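Local coordinates for protein transcriptional activator, putative (Pyrococcus furiosus, PDB 1RTW) that is of unestablished function, carries the name of a putative transcriptional activator, and belongs to the all-helical TENA/THI-4/PQQC family, at residues D43-K48 and W100-Y105; F122-C127 and K192-F197; Y133-W138 and I200-A205. All coordinates share one frame; numbering follows the deposited sequence.

In the fold
Three buried contacts join four helices of an all-helical chain. Contact 1 pairs helix 33-60 with helix 100-115; contacts 2 and 3 both bring helix 118-142 to helix 181-201 and the residues that follow on from it, with centres about 14 Å apart. Contact 1 lies about 14 Å from contact 2 and about 13 Å from contact 3, centre to centre, and packs on both: Tyr105 CD1 is 3.5 Å from Phe197 CB, and Ala102 CB is 3.6 Å from Phe201 CE2. A phosphate ion, probably from the crystallisation liquor, lies about 4 Å from the side chain of Phe46 in contact 1, and may mark a pocket there.

Contact 1 (D43-K48 and W100-Y105); sequences DYYFVK and WRAKSY
Phe46 meets Tyr105 where two nearly parallel helices run side by side. The CE1 corner of the Phe46 ring sits over the centre of one face of the Tyr105 ring, 3.5 Å from Tyr105 CE2, and CZ lies beside it toward the phenol carbon, 3.7 Å from Tyr105 CZ. The planes are inclined at 38°, so one side of the phenyl ring dips toward the phenol while the other lifts away. Both side chains carry CG anti to the backbone N (chi1 180° in Phe46), which helps bring the two rings together between the helices.

One residue earlier, Tyr45 lies obliquely against the other helix: its CD1 is 4.5 Å from Ala102 CB, and its CE1 is 4.1 Å from Lys103 CA. Phe46 CA and Ala102 CA, 6.7 Å apart, are the nearest pair, and Ala102 puts only a methyl between them. At the end of the ring, a water in the ring plane is 2.6 Å from Tyr45 OH and donates a weak bond to Lys103 O, adding a polar link at the margin of the apolar patch.

Further out, Glu198 holds Tyr105 OH by a hydrogen bond and Phe197 stacks on the Tyr105 ring, while the ammonium of Lys103 turns away to a salt bridge with Glu193 of a third subunit. A bound phosphate ion lies near Phe46. With segment axes 9.8 Å apart at 9°, this is near-parallel packing within an all-helical bundle: helix 181-201 packs on Ala102 and Tyr105, helix 118-142 reaches Phe46 and Tyr105 through Glu128, and helix 66-89 touches Asp43, Val47 and Lys48.

Contact 2 (F122-C127 and K192-F197); sequences FTALYC and KEVSKF
Val194 spreads its two methyls against one turn of the facing helix, each with its own partner. CG2 meets the methyl of Ala124 at 3.9 Å, while CG1 meets Cys127 at its sulfur, SG lying 3.6 Å away. The fork follows from chi1 of 175°: CG1 stands anti to the backbone N, and CG2 lies beside the backbone N, anti to the carbonyl carbon, so the methyls divide between residues three apart on helix 118-142, one turn along the same face.

Cys127 points toward the other helix, its SG anti to the backbone N (chi1 -176°). The sulfur thus lies alongside the valine and also comes 3.6 Å from Ser195 OG, so that it faces a branched apolar side chain and a hydroxyl at once. That hydroxyl is engaged elsewhere, bonded to Phe191 O one turn back and to Trp14 NE1, and it meets the sulfur by packing. Ala124 CA and Val194 CA are the nearest pair, 6.4 Å apart, consistent with the small side chain between them.

The surroundings are largely apolar: Leu109 and Val190 pack on Ala124, Phe191 on Cys127, and Tyr105 on Val194. Small and branched residues meeting at an axis distance of 9.3 Å and a crossing angle of -34° are ordinary close helix-helix packing, here within the helical bundle core of a TENA/THI-4/PQQC family protein.

Contact 3 (Y133-W138 and I200-A205); sequences YEAWKW and IFWDIA
Ala135 and Trp136 of helix 118-142 receive the far end of the Trp202 indole, which spans the distance between the backbones: the nearest CA atoms, those of Ala135 and Trp202, are 10.5 Å apart. Just before them, Glu134 turns from the interface to a salt bridge on its own helix, its OE2 3.0 Å from Lys137 NZ, which approaches from above the carboxylate plane; Lys130 is a second cationic partner of the same oxygen.

Ala135 directs its methyl toward the indole, CB lying 3.8 Å from Trp202 CZ2. Trp136 leaves the helix more obliquely, and its indole comes to the benzo edge of Trp202, NE1 lying near that ring's plane and 3.8 Å from Trp202 CH2. The benzo part joins in, Trp136 CZ2 being 3.8 Å from the same CH2. The planes of the five-membered ring of Trp136 and the six-membered ring of Trp202 stand at 56°, with centroids 5.8 Å apart. The length of the Trp202 indole gives the reach; chi1 of -63°, with CG beside the backbone N, helps direct its benzo end to helix 118-142.

Tyr132, His20 and Phe22 meet the ring of Trp202, and Tyr132 and Trp156 that of Trp136, an aromatic cluster inside the helical bundle; Leu23 of helix 21-28 touches both Ala135 and Trp202. The contact therefore works by van der Waals and aromatic contact, while the charges of Glu134 and Lys137 are paired along their own helix, away from Trp202.

Contact 1 (D43-K48 and W100-Y105)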
loop_
_atom_site.group_PDB
_atom_site.type_symbol
_atom_site.label_atom_id
_atom_site.label_comp_id
_atom_site.label_asym_id
_atom_site.label_seq_id
_atom_site.Cartn_x
_atom_site.Cartn_y
_atom_site.Cartn_z
ATOM N N ASP B 43 -8.382 5.877 23.126
ATOM C CA ASP B 43 -8.727 6.793 22.056
ATOM C C ASP B 43 -7.482 7.496 21.523
ATOM O O ASP B 43 -7.412 7.843 20.351
ATOM C CB ASP B 43 -9.776 7.803 22.499
ATOM C CG ASP B 43 -10.636 8.268 21.345
ATOM O OD1 ASP B 43 -11.307 7.418 20.722
ATOM O OD2 ASP B 43 -10.632 9.478 21.050
ATOM N N TYR B 44 -6.489 7.681 22.386
ATOM C CA TYR B 44 -5.238 8.320 21.993
ATOM C C TYR B 44 -4.573 7.449 20.929
ATOM O O TYR B 44 -4.019 7.955 19.949
ATOM C CB TYR B 44 -4.324 8.466 23.206
ATOM C CG TYR B 44 -2.985 9.070 22.892
ATOM C CD1 TYR B 44 -2.882 10.388 22.460
ATOM C CD2 TYR B 44 -1.817 8.337 23.069
ATOM C CE1 TYR B 44 -1.643 10.968 22.219
ATOM C CE2 TYR B 44 -0.569 8.904 22.830
ATOM C CZ TYR B 44 -0.494 10.221 22.409
ATOM O OH TYR B 44 0.735 10.785 22.196
ATOM N N TYR B 45 -4.644 6.135 21.137
ATOM C CA TYR B 45 -4.099 5.168 20.203
ATOM C C TYR B 45 -4.904 5.238 18.904
ATOM O O TYR B 45 -4.341 5.200 17.811
ATOM C CB TYR B 45 -4.214 3.763 20.782
ATOM C CG TYR B 45 -3.812 2.669 19.828
ATOM C CD1 TYR B 45 -4.773 1.877 19.191
ATOM C CD2 TYR B 45 -2.474 2.394 19.599
ATOM C CE1 TYR B 45 -4.396 0.824 18.350
ATOM C CE2 TYR B 45 -2.084 1.347 18.763
ATOM C CZ TYR B 45 -3.046 0.568 18.141
ATOM O OH TYR B 45 -2.628 -0.453 17.316
ATOM N N PHE B 46 -6.217 5.375 19.028
ATOM C CA PHE B 46 -7.064 5.456 17.849
ATOM C C PHE B 46 -6.763 6.712 17.030
ATOM O O PHE B 46 -6.661 6.648 15.817
ATOM C CB PHE B 46 -8.553 5.432 18.237
ATOM C CG PHE B 46 -9.485 5.515 17.053
ATOM C CD1 PHE B 46 -9.763 4.383 16.288
ATOM C CD2 PHE B 46 -10.007 6.738 16.646
ATOM C CE1 PHE B 46 -10.538 4.475 15.125
ATOM C CE2 PHE B 46 -10.788 6.840 15.477
ATOM C CZ PHE B 46 -11.049 5.708 14.718
ATOM N N VAL B 47 -6.612 7.849 17.704
ATOM C CA VAL B 47 -6.354 9.120 17.019
ATOM C C VAL B 47 -5.067 9.071 16.206
ATOM O O VAL B 47 -5.037 9.508 15.053
ATOM C CB VAL B 47 -6.323 10.296 18.025
ATOM C CG1 VAL B 47 -5.832 11.563 17.349
ATOM C CG2 VAL B 47 -7.718 10.515 18.627
ATOM N N LYS B 48 -4.013 8.518 16.804
ATOM C CA LYS B 48 -2.726 8.399 16.130
ATOM C C LYS B 48 -2.884 7.628 14.825
ATOM O O LYS B 48 -2.381 8.040 13.780
ATOM C CB LYS B 48 -1.698 7.673 17.017
ATOM C CG LYS B 48 -1.070 8.537 18.108
ATOM C CD LYS B 48 0.050 7.817 18.856
ATOM C CE LYS B 48 -0.478 6.625 19.645
ATOM N NZ LYS B 48 0.595 5.957 20.437
ATOM N N TRP B 100 -8.348 -4.752 22.799
ATOM C CA TRP B 100 -8.544 -5.518 21.565
ATOM C C TRP B 100 -9.547 -4.889 20.591
ATOM O O TRP B 100 -9.348 -4.943 19.378
ATOM C CB TRP B 100 -8.923 -6.979 21.872
ATOM C CG TRP B 100 -10.297 -7.179 22.468
ATOM C CD1 TRP B 100 -11.458 -7.435 21.789
ATOM C CD2 TRP B 100 -10.643 -7.164 23.861
ATOM N NE1 TRP B 100 -12.502 -7.579 22.671
ATOM C CE2 TRP B 100 -12.033 -7.416 23.949
ATOM C CE3 TRP B 100 -9.915 -6.955 25.044
ATOM C CZ2 TRP B 100 -12.709 -7.476 25.176
ATOM C CZ3 TRP B 100 -10.587 -7.015 26.264
ATOM C CH2 TRP B 100 -11.973 -7.268 26.318
ATOM N N ARG B 101 -10.612 -4.290 21.120
ATOM C CA ARG B 101 -11.610 -3.632 20.283
ATOM C C ARG B 101 -10.985 -2.441 19.549
ATOM O O ARG B 101 -11.320 -2.161 18.399
ATOM C CB ARG B 101 -12.798 -3.132 21.117
ATOM C CG ARG B 101 -13.716 -4.212 21.690
ATOM C CD ARG B 101 -13.443 -4.436 23.167
ATOM N NE ARG B 101 -14.660 -4.404 23.963
ATOM C CZ ARG B 101 -14.704 -4.104 25.257
ATOM N NH1 ARG B 101 -13.594 -3.809 25.915
ATOM N NH2 ARG B 101 -15.871 -4.086 25.886
ATOM N N ALA B 102 -10.085 -1.737 20.227
ATOM C CA ALA B 102 -9.430 -0.581 19.629
ATOM C C ALA B 102 -8.523 -0.983 18.469
ATOM O O ALA B 102 -8.612 -0.409 17.385
ATOM C CB ALA B 102 -8.655 0.202 20.681
ATOM N N LYS B 103 -7.670 -1.980 18.692
ATOM C CA LYS B 103 -6.750 -2.452 17.650
ATOM C C LYS B 103 -7.525 -2.955 16.437
ATOM O O LYS B 103 -7.136 -2.722 15.299
ATOM C CB LYS B 103 -5.856 -3.580 18.176
ATOM C CG LYS B 103 -4.988 -3.187 19.354
ATOM C CD LYS B 103 -4.039 -4.307 19.732
ATOM C CE LYS B 103 -4.787 -5.558 20.185
ATOM N NZ LYS B 103 -3.849 -6.629 20.648
ATOM N N SER B 104 -8.634 -3.632 16.706
ATOM C CA SER B 104 -9.499 -4.181 15.678
ATOM C C SER B 104 -10.126 -3.075 14.818
ATOM O O SER B 104 -10.301 -3.215 13.612
ATOM C CB SER B 104 -10.586 -5.003 16.367
ATOM O OG SER B 104 -11.397 -5.654 15.419
ATOM N N TYR B 105 -10.470 -1.966 15.446
ATOM C CA TYR B 105 -11.071 -0.850 14.735
ATOM C C TYR B 105 -9.991 -0.202 13.871
ATOM O O TYR B 105 -10.194 0.063 12.672
ATOM C CB TYR B 105 -11.637 0.132 15.764
ATOM C CG TYR B 105 -12.448 1.274 15.202
ATOM C CD1 TYR B 105 -12.593 1.451 13.826
ATOM C CD2 TYR B 105 -13.058 2.205 16.061
ATOM C CE1 TYR B 105 -13.311 2.517 13.316
ATOM C CE2 TYR B 105 -13.780 3.274 15.560
ATOM C CZ TYR B 105 -13.896 3.423 14.184
ATOM O OH TYR B 105 -14.561 4.490 13.654
HETATM O O HOH W 1 -3.817 -2.167 15.827
#

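Contact 2 (F122-C127 and K192-F197)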
loop_
_atom_site.group_PDB
_atom_site.type_symbol
_atom_site.label_atom_id
_atom_site.label_comp_id
_atom_site.label_asym_id
_atom_site.label_seq_id
_atom_site.Cartn_x
_atom_site.Cartn_y
_atom_site.Cartn_z
ATOM N N PHE B 122 -13.070 7.308 2.056
ATOM C CA PHE B 122 -13.642 8.598 2.404
ATOM C C PHE B 122 -14.957 8.413 3.157
ATOM O O PHE B 122 -15.279 9.198 4.044
ATOM C CB PHE B 122 -13.830 9.472 1.158
ATOM C CG PHE B 122 -13.755 10.946 1.450
ATOM C CD1 PHE B 122 -12.528 11.576 1.565
ATOM C CD2 PHE B 122 -14.905 11.690 1.672
ATOM C CE1 PHE B 122 -12.445 12.923 1.904
ATOM C CE2 PHE B 122 -14.830 13.037 2.009
ATOM C CZ PHE B 122 -13.596 13.655 2.127
ATOM N N THR B 123 -15.702 7.361 2.821
ATOM C CA THR B 123 -16.953 7.077 3.511
ATOM C C THR B 123 -16.624 6.739 4.967
ATOM O O THR B 123 -17.313 7.198 5.890
ATOM C CB THR B 123 -17.732 5.903 2.835
ATOM O OG1 THR B 123 -18.169 6.314 1.538
ATOM C CG2 THR B 123 -18.953 5.516 3.635
ATOM N N ALA B 124 -15.553 5.973 5.181
ATOM C CA ALA B 124 -15.150 5.609 6.545
ATOM C C ALA B 124 -14.750 6.861 7.332
ATOM O O ALA B 124 -15.059 6.980 8.525
ATOM C CB ALA B 124 -13.996 4.613 6.524
ATOM N N LEU B 125 -14.083 7.796 6.652
ATOM C CA LEU B 125 -13.659 9.034 7.279
ATOM C C LEU B 125 -14.883 9.806 7.770
ATOM O O LEU B 125 -14.957 10.179 8.937
ATOM C CB LEU B 125 -12.857 9.895 6.303
ATOM C CG LEU B 125 -12.484 11.286 6.843
ATOM C CD1 LEU B 125 -11.511 11.144 8.006
ATOM C CD2 LEU B 125 -11.866 12.100 5.750
ATOM N N TYR B 126 -15.846 10.012 6.875
ATOM C CA TYR B 126 -17.075 10.730 7.207
ATOM C C TYR B 126 -17.741 10.138 8.433
ATOM O O TYR B 126 -18.046 10.848 9.387
ATOM C CB TYR B 126 -18.073 10.684 6.038
ATOM C CG TYR B 126 -19.406 11.331 6.362
ATOM C CD1 TYR B 126 -19.467 12.645 6.819
ATOM C CD2 TYR B 126 -20.598 10.619 6.244
ATOM C CE1 TYR B 126 -20.674 13.235 7.152
ATOM C CE2 TYR B 126 -21.823 11.201 6.572
ATOM C CZ TYR B 126 -21.851 12.512 7.029
ATOM O OH TYR B 126 -23.045 13.108 7.376
ATOM N N CYS B 127 -17.980 8.835 8.378
ATOM C CA CYS B 127 -18.616 8.111 9.465
ATOM C C CYS B 127 -17.939 8.360 10.817
ATOM O O CYS B 127 -18.592 8.748 11.777
ATOM C CB CYS B 127 -18.633 6.619 9.131
ATOM S SG CYS B 127 -19.485 5.583 10.321
ATOM N N LYS B 192 -21.481 1.027 7.577
ATOM C CA LYS B 192 -22.157 0.180 8.552
ATOM C C LYS B 192 -21.147 -0.419 9.526
ATOM O O LYS B 192 -21.335 -0.367 10.743
ATOM C CB LYS B 192 -22.903 -0.951 7.840
ATOM C CG LYS B 192 -23.500 -2.003 8.764
ATOM C CD LYS B 192 -24.303 -3.039 7.986
ATOM C CE LYS B 192 -25.488 -2.392 7.278
ATOM N NZ LYS B 192 -26.201 -3.349 6.390
ATOM N N GLU B 193 -20.064 -0.957 8.981
ATOM C CA GLU B 193 -19.034 -1.582 9.788
ATOM C C GLU B 193 -18.343 -0.557 10.690
ATOM O O GLU B 193 -18.116 -0.834 11.868
ATOM C CB GLU B 193 -18.036 -2.315 8.879
ATOM C CG GLU B 193 -17.113 -3.309 9.581
ATOM C CD GLU B 193 -17.832 -4.527 10.172
ATOM O OE1 GLU B 193 -17.170 -5.296 10.910
ATOM O OE2 GLU B 193 -19.038 -4.738 9.892
ATOM N N VAL B 194 -18.051 0.635 10.162
ATOM C CA VAL B 194 -17.404 1.660 10.980
ATOM C C VAL B 194 -18.354 2.093 12.101
ATOM O O VAL B 194 -17.917 2.368 13.225
ATOM C CB VAL B 194 -16.919 2.887 10.141
ATOM C CG1 VAL B 194 -16.361 3.989 11.056
ATOM C CG2 VAL B 194 -15.841 2.455 9.172
ATOM N N SER B 195 -19.654 2.077 11.804
ATOM C CA SER B 195 -20.689 2.439 12.776
ATOM C C SER B 195 -20.667 1.498 13.975
ATOM O O SER B 195 -20.746 1.941 15.120
ATOM C CB SER B 195 -22.075 2.406 12.124
ATOM O OG SER B 195 -22.240 3.478 11.219
ATOM N N LYS B 196 -20.555 0.201 13.701
ATOM C CA LYS B 196 -20.496 -0.825 14.742
ATOM C C LYS B 196 -19.254 -0.639 15.614
ATOM O O LYS B 196 -19.299 -0.817 16.832
ATOM C CB LYS B 196 -20.480 -2.220 14.108
ATOM C CG LYS B 196 -21.794 -2.618 13.456
ATOM C CD LYS B 196 -21.720 -4.006 12.831
ATOM C CE LYS B 196 -23.015 -4.332 12.061
ATOM N NZ LYS B 196 -23.008 -5.687 11.417
ATOM N N PHE B 197 -18.144 -0.287 14.973
ATOM C CA PHE B 197 -16.888 -0.059 15.666
ATOM C C PHE B 197 -16.997 1.142 16.592
ATOM O O PHE B 197 -16.492 1.105 17.711
ATOM C CB PHE B 197 -15.748 0.131 14.666
ATOM C CG PHE B 197 -15.090 -1.152 14.246
ATOM C CD1 PHE B 197 -14.568 -2.020 15.199
ATOM C CD2 PHE B 197 -14.959 -1.477 12.908
ATOM C CE1 PHE B 197 -13.917 -3.195 14.821
ATOM C CE2 PHE B 197 -14.313 -2.645 12.521
ATOM C CZ PHE B 197 -13.790 -3.505 13.480
#

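Contact 3 (Y133-W138 and I200-A205)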
loop_
_atom_site.group_PDB
_atom_site.type_symbol
_atom_site.label_atom_id
_atom_site.label_comp_id
_atom_site.label_asym_id
_atom_site.label_seq_id
_atom_site.Cartn_x
_atom_site.Cartn_y
_atom_site.Cartn_z
ATOM N N TYR B 133 -18.863 13.859 16.219
ATOM C CA TYR B 133 -19.482 15.175 16.250
ATOM C C TYR B 133 -20.835 15.063 16.949
ATOM O O TYR B 133 -21.133 15.838 17.855
ATOM C CB TYR B 133 -19.646 15.728 14.833
ATOM C CG TYR B 133 -20.310 17.091 14.765
ATOM C CD1 TYR B 133 -19.894 18.138 15.584
ATOM C CD2 TYR B 133 -21.363 17.322 13.884
ATOM C CE1 TYR B 133 -20.515 19.386 15.528
ATOM C CE2 TYR B 133 -21.994 18.562 13.814
ATOM C CZ TYR B 133 -21.569 19.593 14.634
ATOM O OH TYR B 133 -22.187 20.828 14.545
ATOM N N GLU B 134 -21.616 14.060 16.568
ATOM C CA GLU B 134 -22.931 13.844 17.168
ATOM C C GLU B 134 -22.878 13.461 18.648
ATOM O O GLU B 134 -23.604 14.034 19.466
ATOM C CB GLU B 134 -23.708 12.784 16.382
ATOM C CG GLU B 134 -24.116 13.224 14.982
ATOM C CD GLU B 134 -24.992 14.463 14.981
ATOM O OE1 GLU B 134 -25.859 14.589 15.871
ATOM O OE2 GLU B 134 -24.815 15.316 14.088
ATOM N N ALA B 135 -21.998 12.520 18.994
ATOM C CA ALA B 135 -21.859 12.051 20.374
ATOM C C ALA B 135 -21.476 13.156 21.339
ATOM O O ALA B 135 -22.106 13.327 22.380
ATOM C CB ALA B 135 -20.845 10.926 20.446
ATOM N N TRP B 136 -20.442 13.908 20.986
ATOM C CA TRP B 136 -19.979 14.991 21.828
ATOM C C TRP B 136 -20.937 16.178 21.794
ATOM O O TRP B 136 -20.982 16.972 22.731
ATOM C CB TRP B 136 -18.547 15.368 21.455
ATOM C CG TRP B 136 -17.613 14.244 21.781
ATOM C CD1 TRP B 136 -17.107 13.313 20.911
ATOM C CD2 TRP B 136 -17.159 13.860 23.083
ATOM N NE1 TRP B 136 -16.378 12.377 21.592
ATOM C CE2 TRP B 136 -16.389 12.684 22.919
ATOM C CE3 TRP B 136 -17.326 14.393 24.363
ATOM C CZ2 TRP B 136 -15.797 12.030 24.003
ATOM C CZ3 TRP B 136 -16.736 13.738 25.437
ATOM C CH2 TRP B 136 -15.977 12.572 25.247
ATOM N N LYS B 137 -21.736 16.267 20.737
ATOM C CA LYS B 137 -22.720 17.339 20.630
ATOM C C LYS B 137 -23.820 16.992 21.636
ATOM O O LYS B 137 -24.314 17.863 22.356
ATOM C CB LYS B 137 -23.286 17.414 19.210
ATOM C CG LYS B 137 -23.891 18.761 18.854
ATOM C CD LYS B 137 -24.078 18.922 17.350
ATOM C CE LYS B 137 -25.027 17.879 16.774
ATOM N NZ LYS B 137 -25.192 18.029 15.300
ATOM N N TRP B 138 -24.158 15.704 21.711
ATOM C CA TRP B 138 -25.166 15.234 22.648
ATOM C C TRP B 138 -24.707 15.562 24.061
ATOM O O TRP B 138 -25.487 16.038 24.883
ATOM C CB TRP B 138 -25.368 13.725 22.528
ATOM C CG TRP B 138 -26.506 13.218 23.389
ATOM C CD1 TRP B 138 -27.804 13.047 23.008
ATOM C CD2 TRP B 138 -26.450 12.869 24.781
ATOM N NE1 TRP B 138 -28.562 12.622 24.072
ATOM C CE2 TRP B 138 -27.758 12.505 25.170
ATOM C CE3 TRP B 138 -25.425 12.836 25.733
ATOM C CZ2 TRP B 138 -28.066 12.103 26.479
ATOM C CZ3 TRP B 138 -25.733 12.437 27.034
ATOM C CH2 TRP B 138 -27.048 12.079 27.393
ATOM N N ILE B 200 -19.083 0.134 19.620
ATOM C CA ILE B 200 -18.322 -0.767 20.465
ATOM C C ILE B 200 -17.190 -0.084 21.224
ATOM O O ILE B 200 -16.885 -0.450 22.361
ATOM C CB ILE B 200 -17.754 -1.928 19.601
ATOM C CG1 ILE B 200 -18.898 -2.844 19.159
ATOM C CG2 ILE B 200 -16.700 -2.724 20.359
ATOM C CD1 ILE B 200 -18.482 -3.866 18.116
ATOM N N PHE B 201 -16.579 0.920 20.607
ATOM C CA PHE B 201 -15.470 1.607 21.244
ATOM C C PHE B 201 -15.817 2.183 22.612
ATOM O O PHE B 201 -14.993 2.140 23.531
ATOM C CB PHE B 201 -14.927 2.703 20.330
ATOM C CG PHE B 201 -13.491 3.028 20.571
ATOM C CD1 PHE B 201 -13.126 3.961 21.541
ATOM C CD2 PHE B 201 -12.492 2.406 19.816
ATOM C CE1 PHE B 201 -11.785 4.273 21.755
ATOM C CE2 PHE B 201 -11.147 2.706 20.014
ATOM C CZ PHE B 201 -10.789 3.643 20.986
ATOM N N TRP B 202 -17.033 2.708 22.754
ATOM C CA TRP B 202 -17.450 3.295 24.024
ATOM C C TRP B 202 -17.384 2.295 25.179
ATOM O O TRP B 202 -17.089 2.677 26.307
ATOM C CB TRP B 202 -18.851 3.889 23.917
ATOM C CG TRP B 202 -18.965 5.024 22.937
ATOM C CD1 TRP B 202 -19.602 5.001 21.728
ATOM C CD2 TRP B 202 -18.402 6.341 23.066
ATOM N NE1 TRP B 202 -19.462 6.213 21.096
ATOM C CE2 TRP B 202 -18.739 7.051 21.893
ATOM C CE3 TRP B 202 -17.645 6.978 24.050
ATOM C CZ2 TRP B 202 -18.339 8.376 21.683
ATOM C CZ3 TRP B 202 -17.245 8.295 23.836
ATOM C CH2 TRP B 202 -17.597 8.980 22.663
ATOM N N ASP B 203 -17.617 1.015 24.888
ATOM C CA ASP B 203 -17.572 -0.031 25.918
ATOM C C ASP B 203 -16.184 -0.242 26.527
ATOM O O ASP B 203 -16.066 -0.708 27.661
ATOM C CB ASP B 203 -18.071 -1.372 25.361
ATOM C CG ASP B 203 -19.545 -1.353 25.008
ATOM O OD1 ASP B 203 -19.923 -1.978 23.989
ATOM O OD2 ASP B 203 -20.326 -0.719 25.750
ATOM N N ILE B 204 -15.142 0.097 25.773
ATOM C CA ILE B 204 -13.763 -0.066 26.223
ATOM C C ILE B 204 -13.503 0.544 27.597
ATOM O O ILE B 204 -12.770 -0.027 28.397
ATOM C CB ILE B 204 -12.770 0.522 25.191
ATOM C CG1 ILE B 204 -12.763 -0.335 23.923
ATOM C CG2 ILE B 204 -11.377 0.592 25.773
ATOM C CD1 ILE B 204 -11.958 0.264 22.778
ATOM N N ALA B 205 -14.111 1.691 27.874
ATOM C CA ALA B 205 -13.926 2.352 29.157
ATOM C C ALA B 205 -14.297 1.458 30.351
ATOM O O ALA B 205 -13.688 1.547 31.421
ATOM C CB ALA B 205 -14.731 3.623 29.191
#